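Local coordinates for protein alpha-fucosidase GH29 (Fusarium graminearum, PDB 4NI3) that probably hydrolyses alpha-L-fucosidic linkages, releasing fucose such as that joined alpha-1,6 to the innermost N-acetylglucosamine of glycoprotein glycans, at residues T270-D275 against D286-G291; D304-S309 against I317-S322; S367-A372 against A484-L489; D546-T551 against I580-I585. One frame throughout, in Å; residues are numbered along the deposited sequence.

Interaction 1 of 4, residues T270-D275 against D286-G291; sequences TYKHHD and DWERGG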
# COMPACT_ATOMS: atom_id res chain seq x y z
N THR A 270 -3.13 6.27 -6.86
CA THR A 270 -3.09 6.29 -5.41
C THR A 270 -2.55 7.63 -4.92
O THR A 270 -1.87 8.38 -5.67
CB THR A 270 -2.22 5.15 -4.80
OG1 THR A 270 -0.82 5.48 -4.94
CG2 THR A 270 -2.51 3.80 -5.44
N TYR A 271 -2.85 7.95 -3.68
CA TYR A 271 -2.40 9.18 -3.07
C TYR A 271 -2.34 8.97 -1.56
O TYR A 271 -2.92 7.99 -1.04
CB TYR A 271 -3.33 10.34 -3.47
CG TYR A 271 -4.68 10.27 -2.79
CD1 TYR A 271 -5.57 9.23 -3.06
CD2 TYR A 271 -5.05 11.23 -1.87
CE1 TYR A 271 -6.79 9.15 -2.43
CE2 TYR A 271 -6.27 11.16 -1.22
CZ TYR A 271 -7.13 10.12 -1.50
OH TYR A 271 -8.34 10.05 -0.84
N LYS A 272 -1.62 9.82 -0.84
CA LYS A 272 -1.39 9.56 0.58
C LYS A 272 -2.68 9.80 1.39
O LYS A 272 -3.45 10.72 1.12
CB LYS A 272 -0.24 10.41 1.09
CG LYS A 272 1.13 9.97 0.53
CD LYS A 272 1.48 8.61 1.14
CE LYS A 272 2.76 8.02 0.54
NZ LYS A 272 3.99 8.77 0.93
N HIS A 273 -2.94 8.93 2.36
CA HIS A 273 -4.32 8.85 2.84
C HIS A 273 -4.75 10.09 3.62
O HIS A 273 -5.94 10.39 3.68
CB HIS A 273 -4.53 7.59 3.65
CG HIS A 273 -4.01 7.69 5.04
ND1 HIS A 273 -2.68 7.86 5.32
CD2 HIS A 273 -4.66 7.67 6.22
CE1 HIS A 273 -2.52 7.93 6.63
NE2 HIS A 273 -3.70 7.81 7.20
N HIS A 274 -3.79 10.81 4.20
CA HIS A 274 -4.08 12.09 4.89
C HIS A 274 -4.16 13.30 3.94
O HIS A 274 -4.70 14.35 4.29
CB HIS A 274 -3.02 12.36 5.93
CG HIS A 274 -1.66 12.54 5.33
ND1 HIS A 274 -1.23 13.74 4.82
CD2 HIS A 274 -0.66 11.65 5.11
CE1 HIS A 274 -0.01 13.60 4.33
NE2 HIS A 274 0.36 12.34 4.51
N ASP A 275 -3.59 13.15 2.74
CA ASP A 275 -3.58 14.19 1.73
C ASP A 275 -5.01 14.37 1.22
O ASP A 275 -5.78 13.40 1.14
CB ASP A 275 -2.62 13.77 0.61
CG ASP A 275 -2.32 14.88 -0.40
OD1 ASP A 275 -3.17 15.76 -0.65
OD2 ASP A 275 -1.22 14.83 -0.97
N ASP A 286 -3.40 5.58 0.22
CA ASP A 286 -2.16 4.90 0.53
C ASP A 286 -1.62 5.33 1.90
O ASP A 286 -1.41 6.52 2.19
CB ASP A 286 -1.15 5.16 -0.61
CG ASP A 286 0.20 4.57 -0.33
OD1 ASP A 286 0.84 4.99 0.65
OD2 ASP A 286 0.66 3.70 -1.11
N TRP A 287 -1.42 4.34 2.75
CA TRP A 287 -0.94 4.53 4.11
C TRP A 287 0.56 4.30 4.13
O TRP A 287 1.03 3.23 3.77
CB TRP A 287 -1.62 3.53 5.05
CG TRP A 287 -3.11 3.73 5.19
CD1 TRP A 287 -4.06 3.64 4.22
CD2 TRP A 287 -3.82 4.02 6.41
NE1 TRP A 287 -5.32 3.87 4.76
CE2 TRP A 287 -5.19 4.09 6.10
CE3 TRP A 287 -3.41 4.21 7.73
CZ2 TRP A 287 -6.17 4.37 7.07
CZ3 TRP A 287 -4.39 4.48 8.69
CH2 TRP A 287 -5.74 4.55 8.35
N GLU A 288 1.33 5.30 4.52
CA GLU A 288 2.79 5.27 4.44
C GLU A 288 3.44 4.63 5.66
O GLU A 288 3.17 5.06 6.80
CB GLU A 288 3.30 6.72 4.27
CG GLU A 288 4.81 6.83 4.25
CD GLU A 288 5.30 8.27 4.05
OE1 GLU A 288 4.49 9.14 3.68
OE2 GLU A 288 6.50 8.51 4.31
N ARG A 289 4.29 3.63 5.49
CA ARG A 289 4.99 2.99 6.61
C ARG A 289 4.04 2.60 7.72
O ARG A 289 4.32 2.81 8.89
CB ARG A 289 6.08 3.91 7.18
CG ARG A 289 7.29 4.04 6.25
CD ARG A 289 8.41 4.74 7.00
NE ARG A 289 9.64 4.91 6.21
CZ ARG A 289 10.59 3.99 6.07
NH1 ARG A 289 10.43 2.77 6.59
NH2 ARG A 289 11.66 4.26 5.34
N GLY A 290 2.90 2.06 7.36
CA GLY A 290 1.92 1.66 8.37
C GLY A 290 0.65 1.27 7.67
O GLY A 290 0.65 0.85 6.51
N GLY A 291 -0.47 1.42 8.35
CA GLY A 291 -1.75 0.95 7.84
C GLY A 291 -2.72 1.04 8.99
O GLY A 291 -2.33 1.33 10.13
O HOH W 1 -0.09 7.88 4.34
O HOH W 2 1.91 9.90 4.63

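Interaction 2 of 4, residues D304-S309 against I317-S322; sequences DAISAS and IKYYSS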
# COMPACT_ATOMS: atom_id res chain seq x y z
N ASP A 304 5.29 0.49 2.19
CA ASP A 304 6.27 0.41 3.27
C ASP A 304 7.61 0.15 2.66
O ASP A 304 7.71 -0.09 1.45
CB ASP A 304 5.90 -0.69 4.26
CG ASP A 304 6.36 -0.40 5.69
OD1 ASP A 304 7.19 0.49 5.91
OD2 ASP A 304 5.88 -1.12 6.58
N ALA A 305 8.65 0.23 3.47
CA ALA A 305 10.02 0.15 3.00
C ALA A 305 10.74 -1.00 3.66
O ALA A 305 10.44 -1.37 4.79
CB ALA A 305 10.74 1.47 3.26
N ILE A 306 11.71 -1.56 2.97
CA ILE A 306 12.48 -2.68 3.50
C ILE A 306 13.44 -2.24 4.64
O ILE A 306 13.93 -3.10 5.39
CB ILE A 306 13.26 -3.39 2.34
CG1 ILE A 306 13.72 -4.80 2.77
CG2 ILE A 306 14.37 -2.48 1.76
CD1 ILE A 306 13.99 -5.69 1.57
N SER A 307 13.69 -0.92 4.74
CA SER A 307 14.45 -0.34 5.84
C SER A 307 13.60 0.65 6.61
O SER A 307 12.84 1.42 6.02
CB SER A 307 15.70 0.37 5.32
OG SER A 307 16.33 1.06 6.41
N ALA A 308 13.78 0.67 7.93
CA ALA A 308 13.13 1.67 8.77
C ALA A 308 13.63 3.10 8.57
O ALA A 308 12.90 4.05 8.86
CB ALA A 308 13.33 1.30 10.23
N SER A 309 14.87 3.26 8.11
CA SER A 309 15.52 4.56 8.18
C SER A 309 15.50 5.36 6.89
O SER A 309 15.72 6.55 6.91
CB SER A 309 16.97 4.40 8.63
OG SER A 309 17.73 3.74 7.62
N ILE A 317 22.95 0.93 6.05
CA ILE A 317 21.51 0.73 6.18
C ILE A 317 21.17 -0.66 6.75
O ILE A 317 21.85 -1.65 6.46
CB ILE A 317 20.83 0.98 4.82
CG1 ILE A 317 19.31 1.14 4.97
CG2 ILE A 317 21.20 -0.12 3.82
CD1 ILE A 317 18.64 1.72 3.72
N LYS A 318 20.13 -0.71 7.57
CA LYS A 318 19.65 -1.96 8.16
C LYS A 318 18.25 -2.25 7.65
O LYS A 318 17.51 -1.34 7.32
CB LYS A 318 19.65 -1.87 9.69
CG LYS A 318 21.06 -1.73 10.27
CD LYS A 318 21.11 -2.01 11.76
CE LYS A 318 20.43 -0.92 12.57
NZ LYS A 318 20.16 -1.36 13.97
N TYR A 319 17.89 -3.53 7.64
CA TYR A 319 16.64 -3.98 7.02
C TYR A 319 15.72 -4.69 7.99
O TYR A 319 16.18 -5.29 8.95
CB TYR A 319 16.94 -4.94 5.86
CG TYR A 319 17.91 -4.36 4.85
CD1 TYR A 319 17.56 -3.27 4.06
CD2 TYR A 319 19.18 -4.91 4.70
CE1 TYR A 319 18.46 -2.72 3.14
CE2 TYR A 319 20.07 -4.38 3.77
CZ TYR A 319 19.69 -3.31 2.99
OH TYR A 319 20.58 -2.80 2.07
N TYR A 320 14.42 -4.63 7.72
CA TYR A 320 13.45 -5.44 8.43
C TYR A 320 13.67 -6.90 8.14
O TYR A 320 14.26 -7.28 7.11
CB TYR A 320 12.02 -5.04 8.02
CG TYR A 320 11.58 -3.66 8.47
CD1 TYR A 320 11.56 -3.34 9.83
CD2 TYR A 320 11.13 -2.70 7.57
CE1 TYR A 320 11.14 -2.10 10.28
CE2 TYR A 320 10.69 -1.46 8.00
CZ TYR A 320 10.70 -1.16 9.36
OH TYR A 320 10.25 0.06 9.77
N SER A 321 13.14 -7.74 9.01
CA SER A 321 13.20 -9.18 8.79
C SER A 321 12.17 -9.61 7.77
O SER A 321 11.17 -8.94 7.56
CB SER A 321 12.95 -9.95 10.08
OG SER A 321 11.64 -9.69 10.58
N SER A 322 12.42 -10.77 7.17
CA SER A 322 11.41 -11.39 6.31
C SER A 322 10.11 -11.60 7.05
O SER A 322 9.02 -11.39 6.50
CB SER A 322 11.91 -12.74 5.78
OG SER A 322 13.16 -12.59 5.13
O HOH W 3 8.48 1.36 8.15
O HOH W 4 15.49 -1.11 9.36
O HOH W 5 18.98 1.67 8.75

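Interaction 3 of 4, residues S367-A372 against A484-L489; sequences SRYGEA and AYVLKL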
# COMPACT_ATOMS: atom_id res chain seq x y z
N SER A 367 4.57 -18.34 -2.91
CA SER A 367 4.45 -19.43 -3.87
C SER A 367 3.86 -20.67 -3.19
O SER A 367 3.23 -21.47 -3.86
CB SER A 367 5.80 -19.75 -4.49
OG SER A 367 6.67 -20.25 -3.51
N ARG A 368 4.06 -20.81 -1.88
CA ARG A 368 3.51 -21.94 -1.14
C ARG A 368 2.08 -21.68 -0.69
O ARG A 368 1.21 -22.57 -0.75
CB ARG A 368 4.40 -22.23 0.06
CG ARG A 368 3.92 -23.35 0.94
CD ARG A 368 5.06 -23.78 1.80
NE ARG A 368 4.59 -24.72 2.80
CZ ARG A 368 5.26 -25.03 3.89
NH1 ARG A 368 6.45 -24.49 4.11
NH2 ARG A 368 4.74 -25.90 4.75
N TYR A 369 1.82 -20.45 -0.24
CA TYR A 369 0.58 -20.16 0.47
C TYR A 369 -0.27 -19.13 -0.25
O TYR A 369 -1.23 -18.59 0.32
CB TYR A 369 0.90 -19.67 1.88
CG TYR A 369 1.47 -20.73 2.78
CD1 TYR A 369 0.72 -21.85 3.15
CD2 TYR A 369 2.75 -20.60 3.30
CE1 TYR A 369 1.23 -22.80 4.03
CE2 TYR A 369 3.26 -21.52 4.18
CZ TYR A 369 2.50 -22.62 4.54
OH TYR A 369 3.01 -23.53 5.45
N GLY A 370 0.06 -18.86 -1.50
CA GLY A 370 -0.65 -17.86 -2.28
C GLY A 370 -2.16 -18.02 -2.32
O GLY A 370 -2.88 -17.04 -2.46
N GLU A 371 -2.66 -19.24 -2.16
CA GLU A 371 -4.10 -19.47 -2.14
C GLU A 371 -4.82 -18.64 -1.07
O GLU A 371 -5.96 -18.23 -1.25
CB GLU A 371 -4.39 -20.96 -1.90
CG GLU A 371 -5.87 -21.27 -1.80
CD GLU A 371 -6.18 -22.73 -1.53
OE1 GLU A 371 -5.28 -23.59 -1.57
OE2 GLU A 371 -7.36 -22.99 -1.27
N ALA A 372 -4.16 -18.44 0.07
CA ALA A 372 -4.73 -17.67 1.16
C ALA A 372 -4.53 -16.17 0.99
O ALA A 372 -5.00 -15.39 1.84
CB ALA A 372 -4.11 -18.12 2.49
N ALA A 484 4.50 -18.44 8.40
CA ALA A 484 3.15 -18.54 8.92
C ALA A 484 2.57 -19.83 8.36
O ALA A 484 3.14 -20.40 7.42
CB ALA A 484 2.31 -17.31 8.53
N TYR A 485 1.47 -20.29 8.92
CA TYR A 485 0.84 -21.54 8.50
C TYR A 485 -0.62 -21.26 8.23
O TYR A 485 -1.21 -20.35 8.83
CB TYR A 485 1.00 -22.63 9.60
CG TYR A 485 2.46 -22.91 9.86
CD1 TYR A 485 3.19 -22.14 10.77
CD2 TYR A 485 3.13 -23.91 9.16
CE1 TYR A 485 4.52 -22.37 10.97
CE2 TYR A 485 4.47 -24.15 9.37
CZ TYR A 485 5.17 -23.37 10.28
OH TYR A 485 6.50 -23.58 10.50
N VAL A 486 -1.23 -22.01 7.31
CA VAL A 486 -2.59 -21.71 6.89
C VAL A 486 -3.54 -22.87 7.04
O VAL A 486 -3.30 -23.96 6.49
CB VAL A 486 -2.63 -21.24 5.39
CG1 VAL A 486 -4.04 -20.82 5.02
CG2 VAL A 486 -1.64 -20.11 5.14
N LEU A 487 -4.62 -22.62 7.75
CA LEU A 487 -5.74 -23.55 7.83
C LEU A 487 -6.81 -23.10 6.86
O LEU A 487 -7.09 -21.90 6.72
CB LEU A 487 -6.32 -23.60 9.25
CG LEU A 487 -5.43 -24.24 10.32
CD1 LEU A 487 -5.83 -23.78 11.72
CD2 LEU A 487 -5.51 -25.77 10.21
N LYS A 488 -7.41 -24.05 6.19
CA LYS A 488 -8.45 -23.80 5.20
C LYS A 488 -9.76 -24.43 5.70
O LYS A 488 -9.84 -25.65 5.83
CB LYS A 488 -8.03 -24.37 3.85
CG LYS A 488 -9.07 -24.23 2.76
CD LYS A 488 -8.56 -24.85 1.46
CE LYS A 488 -9.58 -24.68 0.37
NZ LYS A 488 -9.08 -25.18 -0.95
N LEU A 489 -10.76 -23.60 6.00
CA LEU A 489 -12.04 -24.08 6.52
C LEU A 489 -13.09 -23.94 5.44
O LEU A 489 -13.38 -22.84 5.00
CB LEU A 489 -12.47 -23.28 7.75
CG LEU A 489 -11.75 -23.58 9.07
CD1 LEU A 489 -10.25 -23.34 9.05
CD2 LEU A 489 -12.42 -22.80 10.22
O HOH W 6 0.54 -24.44 6.70

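Interaction 4 of 4, residues D546-T551 against I580-I585; sequences DGTKAT and IVVSKI. With MAN (alpha-D-mannopyranose), chain C.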
# COMPACT_ATOMS: atom_id res chain seq x y z
N ASP A 546 -23.53 -7.53 23.78
CA ASP A 546 -23.46 -7.03 25.14
C ASP A 546 -22.37 -5.97 25.24
O ASP A 546 -21.36 -6.03 24.54
CB ASP A 546 -23.20 -8.17 26.12
CG ASP A 546 -24.43 -9.04 26.35
OD1 ASP A 546 -25.52 -8.70 25.83
OD2 ASP A 546 -24.30 -10.03 27.08
N GLY A 547 -22.59 -4.99 26.11
CA GLY A 547 -21.60 -3.94 26.32
C GLY A 547 -21.44 -2.99 25.15
O GLY A 547 -20.50 -2.20 25.12
N THR A 548 -22.38 -3.04 24.21
CA THR A 548 -22.30 -2.26 22.98
C THR A 548 -23.63 -1.55 22.72
O THR A 548 -24.68 -2.02 23.16
CB THR A 548 -21.94 -3.18 21.77
OG1 THR A 548 -20.90 -4.09 22.14
CG2 THR A 548 -21.50 -2.37 20.55
N LYS A 549 -23.59 -0.43 22.00
CA LYS A 549 -24.80 0.13 21.42
C LYS A 549 -24.55 0.40 19.96
O LYS A 549 -23.39 0.54 19.53
CB LYS A 549 -25.25 1.40 22.13
CG LYS A 549 -24.32 2.58 21.97
CD LYS A 549 -24.85 3.80 22.74
CE LYS A 549 -23.84 4.94 22.74
NZ LYS A 549 -24.29 6.13 23.52
N ALA A 550 -25.61 0.46 19.17
CA ALA A 550 -25.48 0.84 17.77
C ALA A 550 -26.41 2.00 17.51
O ALA A 550 -27.54 2.02 17.96
CB ALA A 550 -25.79 -0.31 16.84
N THR A 551 -25.93 2.98 16.76
CA THR A 551 -26.75 4.08 16.34
C THR A 551 -26.95 4.00 14.83
O THR A 551 -25.97 4.03 14.08
CB THR A 551 -26.12 5.42 16.74
OG1 THR A 551 -25.89 5.42 18.16
CG2 THR A 551 -27.03 6.56 16.37
N ILE A 580 -24.06 3.42 10.12
CA ILE A 580 -24.17 2.90 11.47
C ILE A 580 -22.93 3.23 12.29
O ILE A 580 -21.81 3.06 11.81
CB ILE A 580 -24.35 1.34 11.49
CG1 ILE A 580 -25.53 0.90 10.63
CG2 ILE A 580 -24.45 0.82 12.94
CD1 ILE A 580 -25.67 -0.64 10.48
N VAL A 581 -23.13 3.67 13.53
CA VAL A 581 -22.03 3.83 14.48
C VAL A 581 -22.17 2.81 15.60
O VAL A 581 -23.22 2.70 16.23
CB VAL A 581 -22.00 5.27 15.05
CG1 VAL A 581 -20.95 5.41 16.16
CG2 VAL A 581 -21.75 6.27 13.90
N VAL A 582 -21.11 2.05 15.84
CA VAL A 582 -21.14 0.97 16.84
C VAL A 582 -20.20 1.39 17.96
O VAL A 582 -19.01 1.62 17.72
CB VAL A 582 -20.71 -0.36 16.22
CG1 VAL A 582 -20.77 -1.49 17.28
CG2 VAL A 582 -21.61 -0.70 15.04
N SER A 583 -20.73 1.50 19.17
CA SER A 583 -20.00 2.12 20.27
C SER A 583 -20.03 1.26 21.53
O SER A 583 -21.03 0.60 21.81
CB SER A 583 -20.58 3.51 20.59
OG SER A 583 -20.63 4.34 19.44
N LYS A 584 -18.94 1.28 22.30
CA LYS A 584 -18.92 0.66 23.60
C LYS A 584 -19.77 1.48 24.57
O LYS A 584 -19.79 2.73 24.53
CB LYS A 584 -17.47 0.57 24.11
CG LYS A 584 -17.07 -0.77 24.70
CD LYS A 584 -15.59 -0.77 25.07
CE LYS A 584 -15.29 0.32 26.10
NZ LYS A 584 -13.85 0.35 26.49
N ILE A 585 -20.51 0.79 25.42
CA ILE A 585 -21.13 1.49 26.52
C ILE A 585 -20.25 1.28 27.75
O ILE A 585 -20.33 2.03 28.71
CB ILE A 585 -22.56 1.03 26.79
CG1 ILE A 585 -22.56 -0.42 27.22
CG2 ILE A 585 -23.42 1.21 25.56
CD1 ILE A 585 -23.94 -0.92 27.60
OXT ILE A 585 -19.42 0.36 27.80
C1 MAN C . -20.04 12.12 17.31
C2 MAN C . -19.96 11.35 18.64
C3 MAN C . -19.09 10.10 18.45
C4 MAN C . -19.64 9.23 17.29
C5 MAN C . -19.84 10.10 16.03
C6 MAN C . -20.60 9.39 14.93
O2 MAN C . -21.21 10.83 18.99
O3 MAN C . -19.01 9.30 19.64
O4 MAN C . -18.72 8.19 17.00
O5 MAN C . -20.59 11.29 16.33
O6 MAN C . -20.05 9.81 13.69
O HOH W 7 -18.63 -2.72 27.16
O HOH W 8 -23.46 4.12 18.75

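Interaction 1 of 4, residues T270-D275 against D286-G291
H273, just past strand 268-272, lays its imidazole over the indole of W287 on the neighbouring strand. This offset face-to-face stack has its ring centroids 4.0 Å apart, measured from imidazole to the six-membered ring, and the planes are tilted by only 15°. H273 CB lies over the five-membered ring in a CH-pi contact, so both rings of the indole have the histidine on one face. With CG set between its backbone N and carbonyl carbon (chi1 79°), the imidazole is brought back over W287.

The backbone contributes two hydrogen bonds around the K272–D286 parallel bridge: D286 N donates to Y271 O at 2.8 Å, and H273 N to D286 O at 2.9 Å. K272 CA adds a weaker C-H contact to D286 O, at 3.4 Å. K272 also opens a type I turn to D275, and H273 N makes the last of these bonds.

Among charged groups, K272 NZ forms a salt bridge with E288 OE1 at 2.8 Å, arriving from above the carboxylate plane. The lysine bends at chi2 and chi4 to get there, running beside D286, while E288 extends straight. One water joins H273 ND1, D286 O and E288 N, and a second links H274 NE2 to E288 OE1.

Both strands belong to the eight-stranded parallel barrel, between 222-225 and 300-305. K272 NZ also pairs with D226, D286 OD2 bonds Q301 and W224, and a Tris molecule, probably from the crystallisation liquor, bonds E288 OE1, consistent with a pocket at the C-terminal ends of the barrel strands, where TIM-barrel enzymes carry active sites.

Interaction 2 of 4, residues D304-S309 against I317-S322
S307 OG is unusual in serving two backbone groups at once, one in each segment. It donates to K318 O at 2.8 Å, and it accepts from S309 N, two residues on, which defines an ST turn. The torsion explains the double role: with OG opposite the backbone N (chi1 173°), the hydroxyl lies beside its own carbonyl carbon and faces the 317-322 chain. CG1 of I317 flanks the same oxygen at 3.3 Å. K318 O takes a second proton from a water that also accepts from A308 N, so the carbonyl is held by two donors.

Nearby, Y320 N donates to I306 O at 2.8 Å with an N-H...O angle of 163°, a nearly straight bond. The carbonyl of I306 is also approached by Y319 CA, and it lies at the edge of the Y319 ring, near its plane. CG2 of I306 meets CD1 of that ring at 4.0 Å, the two side chains crossing at a slant.

The Y320 ring comes in with its edge to A305 O, CD2 lying 3.2 Å away, and A308 CB packs near its hydroxyl end. A water joins Y320 OH to D304 OD1, itself an acceptor for A305 N. Farther out, another water bridges S309 OG and K318 N.

The contact joins the two ends of the loop between barrel strand 300-305 and helix 322-334, a beta-alpha connection of the TIM barrel; S321 is the helix N-cap. Helix 353-369 lies alongside: I306 packs on Q355 and V358, and Y319 OH bonds Q355.

Interaction 3 of 4, residues S367-A372 against A484-L489
Y369 and V486 make the tight half of the contact, where the C-terminal part of helix 353-369 and the residues after it lie on a strand of another domain. V486 CG2 touches ring atom CD1 of Y369 at 3.5 Å, the two side chains sliding past each other in opposite directions. The other branch, CG1, meets A372 CB at 3.7 Å, so the valine's two methyls are shared between two buried residues. Its first torsion supports this division: CG1 lies opposite the backbone N (chi1 -175°), leaving CG2 beside that N and nearer the tyrosine. Further along the ring, CE2 of Y369 sits 3.4 Å from A484 O. One face of the ring is covered by R368 CG, 3.7 Å above its plane and over its centre.

Polar groups here are also satisfied. Y369 OH bonds S482, and a water 2.9 Å from Y369 OH accepts from V486 N.

The more solvent-facing side is carried by long, partly exposed chains; it has few carbon contacts but is held by polar bonds. K488 NZ donates to E371 OE2 in a salt bridge of 2.8 Å, using the syn lone pair of the carboxylate. Both chains are extended, and they cross at about a right angle, so the pair spans the edge of the contact. E371 is further fixed by Y417 at OE2 and by Y458 at OE1.

Helix 353-369 follows the last strand of the TIM barrel, while strand 485-491 runs mid-sheet in the antiparallel six-stranded sheet of the beta domain that follows the barrel, making this an inter-domain joint as in GH29 fucosidases.

Interaction 4 of 4, residues D546-T551 against I580-I585
I580 meets T551 with its CA in a C-H contact to T551 O at 3.4 Å. Its CG2 lies near A550 CB as well.

V581 then forms a hydrogen-bonded pair with T551: T551 N donates to V581 O at 2.8 Å, and V581 N returns the bond to T551 O. A water joins V581 O and T551 OG1. CG2 of V581 touches C6 of a mannose at 3.5 Å, so the face bearing V581 and T551 borders bound mannose; a second mannose touches T551.

V582 sits across from A550 in a non-hydrogen-bonded pair, both on the other face, and its CG1 presses T548 CG2 at 3.5 Å, tighter than usual. T548 CG2, set opposite its backbone N, is the branch that meets V582. A550 also packs on I542 and V544 of the other four-stranded sheet; this and the strand order of the two sheets are consistent with a beta sandwich of βγ-crystallin type.

S583 pairs with K549 through two nearly straight bonds: K549 N to S583 O is 2.8 Å (168°), and S583 N to K549 O is 2.9 Å (176°). K549 CG is near S583 CB, its chain extending onward.

K584 faces T548 with diverging side chains, and its CG nears G547 O.

I585, the C-terminal residue, donates from N to G547 O at 3.0 Å, above the carbonyl plane, while its CG2 rests on K549 CB.

From the N terminus, the four contacts follow in series and none nests in or crosses another. Interaction 1 closes a loop of ten residues between neighbouring barrel strands. Interaction 2 then closes a shorter loop of seven, after the next strand, and the two touch: R289 NH1 lies 2.8 Å from S307 O, a probable hydrogen bond. Interaction 3 spans 111 residues and ties the barrel's last helix to the beta domain that follows it; its nearest atoms are about 9 Å from interaction 2. Interaction 4, with 28 residues between its segments, is confined to the last domain and lies about 23 Å from interaction 3 at nearest atoms.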